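Long-range contacts in heat-inducible transcription repressor HrcA (Thermotoga maritima, PDB 1STZ), which probably represses class I heat shock operons (grpE-dnaK-dnaJ and groELS) as a DNA-binding negative regulator of transcription: residues A[128-134]-A[234-239]; A[148-152]-A[187-192]; A[293-297]-A[328-333]. All coordinates share one frame; numbering follows the deposited sequence.

Contact 1 of 3, residues A[128-134]-A[234-239]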
# COMPACT_ATOMS: atom_id res chain seq x y z
N ALA A 128 -11.36 2.45 7.94
CA ALA A 128 -12.64 2.66 7.25
C ALA A 128 -12.68 1.92 5.92
O ALA A 128 -13.67 1.26 5.59
CB ALA A 128 -12.89 4.15 7.00
N ARG A 129 -11.62 2.06 5.15
CA ARG A 129 -11.55 1.42 3.84
C ARG A 129 -11.62 -0.11 3.89
O ARG A 129 -12.38 -0.71 3.13
CB ARG A 129 -10.29 1.83 3.12
CG ARG A 129 -10.18 1.25 1.74
CD ARG A 129 -9.25 2.01 0.85
NE ARG A 129 -7.93 2.19 1.46
CZ ARG A 129 -6.82 2.51 0.79
NH1 ARG A 129 -6.85 2.69 -0.54
NH2 ARG A 129 -5.67 2.67 1.44
N LEU A 130 -10.87 -0.72 4.79
CA LEU A 130 -10.75 -2.17 4.85
C LEU A 130 -11.97 -2.86 5.46
O LEU A 130 -12.18 -4.04 5.25
CB LEU A 130 -9.51 -2.56 5.65
CG LEU A 130 -8.16 -2.12 5.12
CD1 LEU A 130 -7.05 -2.76 5.93
CD2 LEU A 130 -8.02 -2.42 3.63
N THR A 131 -12.76 -2.14 6.25
CA THR A 131 -13.95 -2.70 6.88
C THR A 131 -15.27 -2.18 6.30
O THR A 131 -16.33 -2.56 6.78
CB THR A 131 -13.95 -2.37 8.36
OG1 THR A 131 -14.02 -0.95 8.53
CG2 THR A 131 -12.67 -2.82 9.03
N GLU A 132 -15.20 -1.29 5.32
CA GLU A 132 -16.37 -0.60 4.79
C GLU A 132 -17.21 -0.02 5.92
O GLU A 132 -18.44 -0.18 5.94
CB GLU A 132 -17.21 -1.55 3.92
CG GLU A 132 -16.46 -2.14 2.73
CD GLU A 132 -17.17 -3.37 2.15
OE1 GLU A 132 -17.83 -4.12 2.92
OE2 GLU A 132 -17.05 -3.60 0.92
N GLY A 133 -16.54 0.63 6.87
CA GLY A 133 -17.22 1.27 7.99
C GLY A 133 -17.01 2.76 8.11
O GLY A 133 -16.38 3.41 7.25
N TYR A 134 -17.57 3.31 9.17
CA TYR A 134 -17.42 4.71 9.56
C TYR A 134 -16.59 4.74 10.82
O TYR A 134 -16.95 4.11 11.80
CB TYR A 134 -18.79 5.30 9.88
CG TYR A 134 -18.81 6.78 10.27
CD1 TYR A 134 -19.25 7.19 11.52
CD2 TYR A 134 -18.43 7.75 9.37
CE1 TYR A 134 -19.31 8.55 11.85
CE2 TYR A 134 -18.49 9.11 9.70
CZ TYR A 134 -18.92 9.49 10.95
OH TYR A 134 -18.96 10.82 11.29
N ALA A 234 -13.94 9.26 9.25
CA ALA A 234 -13.65 8.80 7.89
C ALA A 234 -14.60 7.67 7.50
O ALA A 234 -15.09 6.96 8.37
CB ALA A 234 -12.21 8.31 7.81
N GLY A 235 -14.84 7.48 6.21
CA GLY A 235 -15.68 6.40 5.72
C GLY A 235 -17.20 6.62 5.73
O GLY A 235 -17.98 5.65 5.64
N LEU A 236 -17.66 7.85 5.85
CA LEU A 236 -19.12 8.10 5.77
C LEU A 236 -19.74 7.50 4.50
O LEU A 236 -20.84 6.95 4.53
CB LEU A 236 -19.42 9.59 5.87
CG LEU A 236 -20.89 9.98 5.66
CD1 LEU A 236 -21.81 9.22 6.62
CD2 LEU A 236 -21.02 11.51 5.81
N GLU A 237 -18.98 7.59 3.42
CA GLU A 237 -19.33 7.04 2.13
C GLU A 237 -19.62 5.54 2.15
O GLU A 237 -20.50 5.07 1.42
CB GLU A 237 -18.19 7.33 1.15
CG GLU A 237 -18.37 6.78 -0.24
CD GLU A 237 -17.41 7.41 -1.24
OE1 GLU A 237 -16.25 7.71 -0.85
OE2 GLU A 237 -17.82 7.59 -2.41
N ASN A 238 -18.89 4.79 2.99
CA ASN A 238 -19.12 3.35 3.13
C ASN A 238 -20.51 3.03 3.64
O ASN A 238 -21.13 2.08 3.20
CB ASN A 238 -18.08 2.71 4.06
CG ASN A 238 -16.65 2.92 3.58
OD1 ASN A 238 -16.37 2.81 2.40
ND2 ASN A 238 -15.75 3.22 4.51
N LEU A 239 -21.01 3.81 4.58
CA LEU A 239 -22.35 3.58 5.12
C LEU A 239 -23.44 3.75 4.07
O LEU A 239 -24.45 3.03 4.09
CB LEU A 239 -22.63 4.50 6.29
CG LEU A 239 -21.69 4.30 7.46
CD1 LEU A 239 -22.15 5.14 8.63
CD2 LEU A 239 -21.55 2.81 7.82
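Gly133 O takes a nearly straight hydrogen bond from the side-chain amide of Asn238, ND2 to O 2.8 Å. The angle at the hydrogen is 176°, and the acceptor lies in the plane of that amide. Seen from the carbonyl, the donor is tilted 17° from its plane. The same oxygen receives a CA-H...O contact from Gly235 CA at 3.4 Å. The amide is carried there by Asn238 CG standing anti to the carbonyl carbon (chi1 -59°), while its CB rests on the backbone of Glu132, 3.4 Å from Glu132 C. Glu132, at positive phi, is where the chain leaves the helix and swings back toward this asparagine. Gly235 occupies the N-cap position of the opposing helix; its backbone angles suit glycine, and a CB would run into both Gly133 O and Ala128 CB, which already lies 3.8 Å from Gly235 CA. Tyr134 extends the contact on the apolar side. One edge of its ring meets the start of the second helix, CD2 lying 3.6 Å from Leu236 N in the ring plane, and the tyrosine and Leu236 side chains run side by side in the same direction. Leu239 CD1 reaches Tyr134 CB at 3.6 Å, the two side chains crossing at a slant. The contact thus joins the C-terminal end of helix 116-131 to the start of helix 236-241, just where strands 134-138 and 231-234 pair antiparallel at one side of the five-stranded sheet; Leu253 of helix 247-256 packs on both Tyr134 and Leu239.

Contact 2 of 3, residues A[148-152]-A[187-192]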
# COMPACT_ATOMS: atom_id res chain seq x y z
N LEU A 148 5.93 22.26 24.03
CA LEU A 148 7.33 22.09 24.46
C LEU A 148 8.27 23.08 23.77
O LEU A 148 9.34 23.38 24.28
CB LEU A 148 7.81 20.67 24.16
CG LEU A 148 6.95 19.53 24.72
CD1 LEU A 148 7.43 18.19 24.23
CD2 LEU A 148 6.93 19.55 26.24
N ARG A 149 7.86 23.56 22.59
CA ARG A 149 8.68 24.47 21.79
C ARG A 149 7.89 25.07 20.62
O ARG A 149 7.05 24.39 20.03
CB ARG A 149 9.87 23.71 21.22
CG ARG A 149 10.86 24.53 20.43
CD ARG A 149 12.10 23.76 20.08
NE ARG A 149 12.85 24.39 18.99
CZ ARG A 149 13.63 23.74 18.14
NH1 ARG A 149 13.77 22.42 18.24
NH2 ARG A 149 14.27 24.41 17.18
N VAL A 150 8.19 26.31 20.26
CA VAL A 150 7.58 26.97 19.11
C VAL A 150 8.66 27.29 18.09
O VAL A 150 9.62 27.98 18.41
CB VAL A 150 6.88 28.28 19.51
CG1 VAL A 150 6.25 28.95 18.29
CG2 VAL A 150 5.83 28.01 20.58
N MET A 151 8.49 26.80 16.88
CA MET A 151 9.45 27.02 15.81
C MET A 151 8.88 27.98 14.76
O MET A 151 7.75 27.81 14.32
CB MET A 151 9.80 25.69 15.14
CG MET A 151 10.49 24.66 16.04
SD MET A 151 9.41 23.27 16.42
CE MET A 151 8.63 23.81 17.70
N LEU A 152 9.66 29.00 14.43
CA LEU A 152 9.44 29.86 13.26
C LEU A 152 10.65 29.81 12.34
O LEU A 152 11.62 30.52 12.58
CB LEU A 152 9.26 31.31 13.69
CG LEU A 152 8.02 31.79 14.41
CD1 LEU A 152 8.14 33.29 14.57
CD2 LEU A 152 6.74 31.45 13.69
N ILE A 187 11.23 37.10 17.31
CA ILE A 187 9.81 36.79 17.44
C ILE A 187 9.62 35.36 17.94
O ILE A 187 8.69 35.09 18.68
CB ILE A 187 9.05 37.08 16.12
CG1 ILE A 187 8.93 38.60 15.93
CG2 ILE A 187 7.66 36.47 16.14
CD1 ILE A 187 8.42 39.02 14.58
N GLU A 188 10.52 34.47 17.56
CA GLU A 188 10.45 33.08 18.00
C GLU A 188 10.76 33.01 19.48
O GLU A 188 10.17 32.22 20.20
CB GLU A 188 11.45 32.23 17.23
CG GLU A 188 11.44 30.75 17.55
CD GLU A 188 12.45 30.00 16.70
OE1 GLU A 188 13.63 30.39 16.71
OE2 GLU A 188 12.08 29.04 15.99
N ARG A 189 11.71 33.84 19.93
CA ARG A 189 12.01 33.92 21.34
C ARG A 189 10.77 34.36 22.10
O ARG A 189 10.38 33.71 23.06
CB ARG A 189 13.16 34.87 21.62
CG ARG A 189 14.51 34.27 21.32
CD ARG A 189 15.60 35.31 21.32
NE ARG A 189 16.87 34.78 20.85
CZ ARG A 189 17.78 35.47 20.19
NH1 ARG A 189 17.60 36.76 19.90
NH2 ARG A 189 18.90 34.88 19.80
N GLN A 190 10.15 35.44 21.64
CA GLN A 190 8.92 35.96 22.24
C GLN A 190 7.86 34.88 22.34
O GLN A 190 7.27 34.69 23.40
CB GLN A 190 8.38 37.14 21.43
CG GLN A 190 7.23 37.87 22.10
CD GLN A 190 6.75 39.08 21.33
OE1 GLN A 190 6.54 39.01 20.11
NE2 GLN A 190 6.54 40.18 22.03
N LEU A 191 7.62 34.17 21.23
CA LEU A 191 6.62 33.12 21.20
C LEU A 191 6.92 32.01 22.22
O LEU A 191 6.02 31.53 22.91
CB LEU A 191 6.50 32.51 19.79
CG LEU A 191 5.93 33.43 18.70
CD1 LEU A 191 6.13 32.83 17.32
CD2 LEU A 191 4.47 33.69 18.95
N ASN A 192 8.19 31.63 22.34
CA ASN A 192 8.60 30.59 23.29
C ASN A 192 8.46 31.01 24.76
O ASN A 192 8.09 30.19 25.60
CB ASN A 192 10.02 30.10 22.98
CG ASN A 192 10.03 28.98 21.95
OD1 ASN A 192 9.57 27.88 22.24
ND2 ASN A 192 10.51 29.27 20.75
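Strand 149-154, an outermost strand of the three-stranded antiparallel sheet, is flanked here by helix 184-195, the short segments 149-152 and 187-192 running nearly antiparallel (159° between their axes). Asn192 clasps both backbone polar groups of Val150: its OD1 accepts from Val150 N at 2.9 Å, and its ND2 gives a hydrogen to Val150 O at 2.8 Å, in the carbonyl plane on a lone pair. The same ND2 also bonds Glu188 O, which Asn192 N reaches from the opposite face of that carbonyl. One turn earlier, Glu188 stretches out (CG anti to the backbone N, chi1 -177°) and its OE2 accepts from Leu152 N at 2.9 Å, on the anti side and 35° out of the carboxylate plane. Beside these bonds the contact is apolar. Leu152 CD1 touches Ile187 CG2 at 3.6 Å and presses on Leu191 CD1 at 3.4 Å, tighter than usual for two carbons, and Val150 CG1 meets Leu191 CB. Phe216 of helix 215-224 packs on Leu152 and Ile187. Replacing Asn192 by alanine would probably leave Val150 N and O without their side-chain mates and slacken the hold of helix on strand. Side-chain amide and carboxylate thus take up strand NH and CO groups much as a neighbouring strand would, so the helix serves the polar backbone along this edge while its leucine and isoleucine bury apolar side chains.

Contact 3 of 3, residues A[293-297]-A[328-333]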
# COMPACT_ATOMS: atom_id res chain seq x y z
N LYS A 293 -9.25 1.77 23.02
CA LYS A 293 -8.42 2.95 23.21
C LYS A 293 -7.03 2.72 22.67
O LYS A 293 -6.56 1.60 22.63
CB LYS A 293 -8.34 3.30 24.68
CG LYS A 293 -9.67 3.49 25.36
CD LYS A 293 -9.49 4.14 26.72
CE LYS A 293 -10.78 4.19 27.51
NZ LYS A 293 -11.05 2.89 28.15
N TYR A 294 -6.38 3.81 22.26
CA TYR A 294 -4.95 3.81 21.98
C TYR A 294 -4.25 4.53 23.13
O TYR A 294 -4.83 5.42 23.76
CB TYR A 294 -4.64 4.41 20.59
CG TYR A 294 -4.90 5.88 20.41
CD1 TYR A 294 -3.86 6.80 20.38
CD2 TYR A 294 -6.17 6.35 20.17
CE1 TYR A 294 -4.10 8.16 20.20
CE2 TYR A 294 -6.43 7.70 19.99
CZ TYR A 294 -5.40 8.60 20.00
OH TYR A 294 -5.69 9.95 19.80
N PHE A 295 -3.02 4.12 23.41
CA PHE A 295 -2.32 4.47 24.63
C PHE A 295 -0.93 5.05 24.37
O PHE A 295 -0.26 4.72 23.39
CB PHE A 295 -2.09 3.21 25.50
CG PHE A 295 -3.35 2.59 26.05
CD1 PHE A 295 -4.13 1.78 25.26
CD2 PHE A 295 -3.72 2.81 27.37
CE1 PHE A 295 -5.30 1.20 25.77
CE2 PHE A 295 -4.86 2.23 27.89
CZ PHE A 295 -5.66 1.41 27.09
N LYS A 296 -0.49 5.88 25.30
CA LYS A 296 0.91 6.22 25.47
C LYS A 296 1.41 5.50 26.71
O LYS A 296 1.29 6.00 27.81
CB LYS A 296 1.05 7.74 25.61
CG LYS A 296 2.47 8.22 25.92
CD LYS A 296 2.47 9.65 26.48
CE LYS A 296 1.83 9.76 27.85
NZ LYS A 296 2.54 8.92 28.86
N GLY A 297 1.97 4.31 26.52
CA GLY A 297 2.36 3.48 27.64
C GLY A 297 1.11 2.91 28.29
O GLY A 297 0.31 2.27 27.63
N LEU A 328 -1.37 2.41 16.64
CA LEU A 328 -1.50 3.76 17.14
C LEU A 328 -0.85 3.84 18.49
O LEU A 328 -0.13 4.79 18.76
CB LEU A 328 -2.98 4.17 17.24
CG LEU A 328 -3.66 4.52 15.92
CD1 LEU A 328 -5.11 4.82 16.17
CD2 LEU A 328 -2.98 5.69 15.26
N SER A 329 -1.08 2.83 19.32
CA SER A 329 -0.42 2.76 20.62
C SER A 329 1.09 2.76 20.45
O SER A 329 1.81 3.40 21.22
CB SER A 329 -0.85 1.52 21.41
OG SER A 329 -2.18 1.71 21.85
N GLU A 330 1.58 2.08 19.43
CA GLU A 330 3.02 2.03 19.17
C GLU A 330 3.57 3.40 18.77
O GLU A 330 4.63 3.82 19.28
CB GLU A 330 3.35 1.07 18.06
CG GLU A 330 4.14 -0.13 18.48
CD GLU A 330 4.03 -1.25 17.45
OE1 GLU A 330 3.71 -2.38 17.85
OE2 GLU A 330 4.25 -0.96 16.24
N TYR A 331 2.88 4.07 17.83
CA TYR A 331 3.27 5.40 17.44
C TYR A 331 3.28 6.35 18.68
O TYR A 331 4.27 7.01 18.95
CB TYR A 331 2.40 5.99 16.32
CG TYR A 331 2.84 7.42 16.03
CD1 TYR A 331 3.91 7.69 15.17
CD2 TYR A 331 2.27 8.47 16.71
CE1 TYR A 331 4.34 9.00 14.97
CE2 TYR A 331 2.71 9.78 16.53
CZ TYR A 331 3.75 10.04 15.66
OH TYR A 331 4.16 11.36 15.49
N PHE A 332 2.19 6.39 19.42
CA PHE A 332 2.06 7.37 20.51
C PHE A 332 3.01 7.08 21.68
O PHE A 332 3.57 8.01 22.28
CB PHE A 332 0.59 7.53 20.93
CG PHE A 332 -0.17 8.43 20.01
CD1 PHE A 332 -0.78 7.92 18.87
CD2 PHE A 332 -0.19 9.80 20.23
CE1 PHE A 332 -1.42 8.77 17.99
CE2 PHE A 332 -0.85 10.65 19.36
CZ PHE A 332 -1.46 10.14 18.24
N THR A 333 3.25 5.79 21.92
CA THR A 333 4.14 5.33 22.98
C THR A 333 5.62 5.53 22.65
O THR A 333 6.42 5.79 23.55
CB THR A 333 3.91 3.83 23.28
OG1 THR A 333 2.59 3.63 23.79
CG2 THR A 333 4.80 3.33 24.43
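Ser329 and Thr333, one helical turn apart, both meet the strand backbone through their hydroxyls. Phe295 N donates to Ser329 OG at 3.0 Å, and Gly297 N donates to Thr333 OG1 at 2.9 Å along a nearly straight line of 170°. Thr333 OG1 also lies within bonding distance of both Phe295 O and Ser329 O, between which its single proton is not settled. Each hydroxyl oxygen is anti to its carbonyl carbon (Thr333 chi1 -64°), a setting that turns OG1 to the strand. A CA-H...O contact from Ser329 CA to Phe295 O, 3.4 Å, adds to the backbone fit. The apolar part is led by Tyr294, whose CE1 stands 3.5 Å over one face of the Phe332 ring, toward its rim; the ring planes are inclined at 54°. Tyr331 CD2 lies over the opposite face, toward the rim, and Tyr294 CB packs on Leu328 CB at 3.7 Å. Tyr294 OH is bonded to Glu138 O. Leu120 of helix 116-131 packs on both Leu328 and Phe332. In this mixed helix-and-antiparallel-sheet domain, the last turns of helix 314-334 run roughly alongside the end of strand 287-296, hydroxyls bonding the strand end while Leu328 and Phe332 pack with Tyr294.

From the N terminus, the chain reaches helix 116-131, whose end opens contact 1; that loop closes about 100 residues later at the start of helix 236-241. Contact 2 is nested inside it, closing a shorter loop of 34 residues between strand 149-154 and helix 184-195 in the three-stranded sheet part, with its centre about 40 Å from that of contact 1. Contact 3 follows in series, opening at the end of strand 287-296 and closing on the C-terminal helix 314-334. Contacts 1 and 3 both serve the five-stranded sheet, one at strands 134-138 and 231-234, the other at strand 287-296; their nearest atoms are about 11 Å apart, and none of the three contacts touches another.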